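Local coordinates for methyltransferase (Streptococcus mutans, PDB 2B78), which probably transfers methyl groups from S-adenosyl-L-methionine, perhaps to RNA, at residues Y286-I291 and N324-A329. Residues are numbered along the deposited sequence; the frame is centred on the assembly and turned at random.
Sequences YDIIII and NGLIIA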
ATOM      1  N   TYR A 286     -23.054   2.844  14.636  1.00 16.15           N
ATOM      2  CA  TYR A 286     -21.846   3.633  14.802  1.00 15.44           C
ATOM      3  C   TYR A 286     -21.908   4.926  13.989  1.00 16.04           C
ATOM      4  O   TYR A 286     -22.532   4.965  12.924  1.00 16.17           O
ATOM      5  CB  TYR A 286     -20.659   2.797  14.342  1.00 15.76           C
ATOM      6  CG  TYR A 286     -20.455   1.530  15.136  1.00 14.74           C
ATOM      7  CD1 TYR A 286     -19.583   1.505  16.216  1.00 14.70           C
ATOM      8  CD2 TYR A 286     -21.137   0.351  14.807  1.00 14.80           C
ATOM      9  CE1 TYR A 286     -19.380   0.343  16.954  1.00 15.49           C
ATOM     10  CE2 TYR A 286     -20.944  -0.821  15.543  1.00 15.11           C
ATOM     11  CZ  TYR A 286     -20.064  -0.813  16.612  1.00 15.23           C
ATOM     12  OH  TYR A 286     -19.847  -1.954  17.346  1.00 18.81           O
ATOM     13  N   ASP A 287     -21.252   5.972  14.493  1.00 15.36           N
ATOM     14  CA  ASP A 287     -21.217   7.273  13.825  1.00 15.02           C
ATOM     15  C   ASP A 287     -20.322   7.266  12.596  1.00 14.60           C
ATOM     16  O   ASP A 287     -20.574   7.978  11.618  1.00 15.94           O
ATOM     17  CB  ASP A 287     -20.702   8.355  14.782  1.00 13.71           C
ATOM     18  CG  ASP A 287     -21.596   8.536  15.986  1.00 14.49           C
ATOM     19  OD1 ASP A 287     -22.829   8.479  15.812  1.00 12.28           O
ATOM     20  OD2 ASP A 287     -21.069   8.746  17.099  1.00 12.21           O
ATOM     21  N   ILE A 288     -19.265   6.466  12.665  1.00 13.36           N
ATOM     22  CA  ILE A 288     -18.290   6.371  11.595  1.00 11.17           C
ATOM     23  C   ILE A 288     -17.917   4.911  11.372  1.00 10.88           C
ATOM     24  O   ILE A 288     -17.602   4.204  12.323  1.00  9.98           O
ATOM     25  CB  ILE A 288     -17.016   7.159  11.980  1.00 12.06           C
ATOM     26  CG1 ILE A 288     -17.378   8.620  12.264  1.00 12.34           C
ATOM     27  CG2 ILE A 288     -15.971   7.063  10.871  1.00 10.70           C
ATOM     28  CD1 ILE A 288     -16.218   9.437  12.844  1.00 13.01           C
ATOM     29  N   ILE A 289     -17.960   4.467  10.118  1.00 11.58           N
ATOM     30  CA  ILE A 289     -17.601   3.095   9.776  1.00 11.31           C
ATOM     31  C   ILE A 289     -16.463   3.121   8.767  1.00 12.38           C
ATOM     32  O   ILE A 289     -16.564   3.739   7.704  1.00 12.05           O
ATOM     33  CB  ILE A 289     -18.800   2.314   9.178  1.00 11.54           C
ATOM     34  CG1 ILE A 289     -19.919   2.200  10.222  1.00 10.83           C
ATOM     35  CG2 ILE A 289     -18.358   0.913   8.765  1.00 11.18           C
ATOM     36  CD1 ILE A 289     -21.167   1.517   9.704  1.00 11.33           C
ATOM     37  N   ILE A 290     -15.357   2.478   9.124  1.00 12.88           N
ATOM     38  CA  ILE A 290     -14.206   2.427   8.240  1.00 12.70           C
ATOM     39  C   ILE A 290     -14.208   1.046   7.621  1.00 12.66           C
ATOM     40  O   ILE A 290     -14.348   0.050   8.326  1.00 13.56           O
ATOM     41  CB  ILE A 290     -12.902   2.646   9.023  1.00 13.02           C
ATOM     42  CG1 ILE A 290     -12.938   4.029   9.689  1.00 11.27           C
ATOM     43  CG2 ILE A 290     -11.705   2.491   8.088  1.00 13.10           C
ATOM     44  CD1 ILE A 290     -11.764   4.326  10.608  1.00 10.94           C
ATOM     45  N   ILE A 291     -14.079   0.994   6.303  1.00 11.79           N
ATOM     46  CA  ILE A 291     -14.083  -0.269   5.576  1.00 11.54           C
ATOM     47  C   ILE A 291     -12.782  -0.337   4.778  1.00 13.69           C
ATOM     48  O   ILE A 291     -12.520   0.519   3.929  1.00 12.79           O
ATOM     49  CB  ILE A 291     -15.306  -0.319   4.634  1.00 12.60           C
ATOM     50  CG1 ILE A 291     -16.567   0.042   5.428  1.00 11.66           C
ATOM     51  CG2 ILE A 291     -15.431  -1.700   3.999  1.00  9.61           C
ATOM     52  CD1 ILE A 291     -17.828   0.153   4.595  1.00 12.87           C
ATOM     53  N   ASN A 324     -26.616  10.980  10.049  1.00 21.43           N
ATOM     54  CA  ASN A 324     -25.543  11.944   9.799  1.00 21.63           C
ATOM     55  C   ASN A 324     -24.150  11.340   9.984  1.00 21.99           C
ATOM     56  O   ASN A 324     -23.185  12.056  10.263  1.00 22.34           O
ATOM     57  CB  ASN A 324     -25.689  13.163  10.717  1.00 20.90           C
ATOM     58  CG  ASN A 324     -26.931  13.972  10.415  1.00 20.50           C
ATOM     59  OD1 ASN A 324     -27.217  14.278   9.255  1.00 21.26           O
ATOM     60  ND2 ASN A 324     -27.671  14.336  11.453  1.00 19.36           N
ATOM     61  N   GLY A 325     -24.047  10.026   9.815  1.00 20.33           N
ATOM     62  CA  GLY A 325     -22.769   9.356   9.979  1.00 19.16           C
ATOM     63  C   GLY A 325     -21.847   9.447   8.776  1.00 18.07           C
ATOM     64  O   GLY A 325     -22.209   9.998   7.732  1.00 18.81           O
ATOM     65  N   LEU A 326     -20.645   8.899   8.922  1.00 16.86           N
ATOM     66  CA  LEU A 326     -19.660   8.913   7.844  1.00 15.42           C
ATOM     67  C   LEU A 326     -19.128   7.525   7.543  1.00 15.10           C
ATOM     68  O   LEU A 326     -19.055   6.666   8.423  1.00 15.14           O
ATOM     69  CB  LEU A 326     -18.474   9.803   8.215  1.00 15.83           C
ATOM     70  CG  LEU A 326     -18.785  11.273   8.469  1.00 16.34           C
ATOM     71  CD1 LEU A 326     -17.791  11.839   9.466  1.00 15.24           C
ATOM     72  CD2 LEU A 326     -18.771  12.027   7.143  1.00 16.52           C
ATOM     73  N   ILE A 327     -18.767   7.313   6.286  1.00 14.02           N
ATOM     74  CA  ILE A 327     -18.182   6.058   5.857  1.00 13.05           C
ATOM     75  C   ILE A 327     -16.848   6.415   5.227  1.00 14.02           C
ATOM     76  O   ILE A 327     -16.757   7.345   4.421  1.00 14.68           O
ATOM     77  CB  ILE A 327     -19.041   5.339   4.796  1.00 13.01           C
ATOM     78  CG1 ILE A 327     -20.361   4.872   5.410  1.00 15.84           C
ATOM     79  CG2 ILE A 327     -18.288   4.137   4.241  1.00 11.52           C
ATOM     80  CD1 ILE A 327     -21.156   3.957   4.500  1.00 17.02           C
ATOM     81  N   ILE A 328     -15.805   5.698   5.620  1.00 13.94           N
ATOM     82  CA  ILE A 328     -14.482   5.906   5.049  1.00 13.71           C
ATOM     83  C   ILE A 328     -14.244   4.600   4.300  1.00 13.49           C
ATOM     84  O   ILE A 328     -13.954   3.571   4.906  1.00 13.11           O
ATOM     85  CB  ILE A 328     -13.430   6.110   6.149  1.00 13.12           C
ATOM     86  CG1 ILE A 328     -13.729   7.415   6.885  1.00 13.99           C
ATOM     87  CG2 ILE A 328     -12.019   6.164   5.547  1.00 14.63           C
ATOM     88  CD1 ILE A 328     -12.787   7.719   8.030  1.00 17.04           C
ATOM     89  N   ALA A 329     -14.443   4.640   2.985  1.00 13.34           N
ATOM     90  CA  ALA A 329     -14.277   3.463   2.132  1.00 11.53           C
ATOM     91  C   ALA A 329     -12.895   3.449   1.514  1.00 11.14           C
ATOM     92  O   ALA A 329     -12.567   4.280   0.650  1.00 10.94           O
ATOM     93  CB  ALA A 329     -15.343   3.453   1.024  1.00 10.51           C
TER
HETATM   94  O   HOH W   1     -20.569  10.789  12.185  1.00 30.86           O
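Leu326 N donates to Asp287 O at 2.8 Å, the first of four backbone hydrogen bonds that join strands 288-291 and 325-329 in parallel. Leu326 O then accepts from Ile289 N at 3.0 Å, Ile289 O from Ile328 N, and Ile328 O from Ile291 N at 2.9 Å, the last nearly straight at 174°.

On one face of the sheet Ile290 and Ile328 lie side by side, CG1 of Ile290 resting 4.0 Å from CD1 of Ile328. That same CD1 lies 4.3 Å from Ile288 CG2, so the Ile328 tip bridges two residues of the other strand. On the opposite face, Ile291 CD1 reaches back to Ile327 CG2 at 4.0 Å; CG1 of Ile291 lies beside the backbone N (chi1 -50°) and anti to the carbonyl carbon, which sends the branch toward the start of the strand. Helix 306-319, the beta-alpha-beta crossover from strand 286-291 to strand 325-331 of the Rossmann-like methyltransferase sheet, covers this face through Leu313, Ile314 and Leu318.

At the entrance, a water donates to Asp287 O at 2.9 Å, while Asp287 OD2 accepts from Thr215 N on strand 215-219 and OD1 pairs with Ser322 OG on strand 321-322. Backbone bonding thus fixes the register, and aliphatic side chains pack on both faces, with Leu326 still partly exposed; the Ile291 side chain lies about 7 Å from that of Val272, which binds S-adenosyl-L-homocysteine, a ligand absent from this chain.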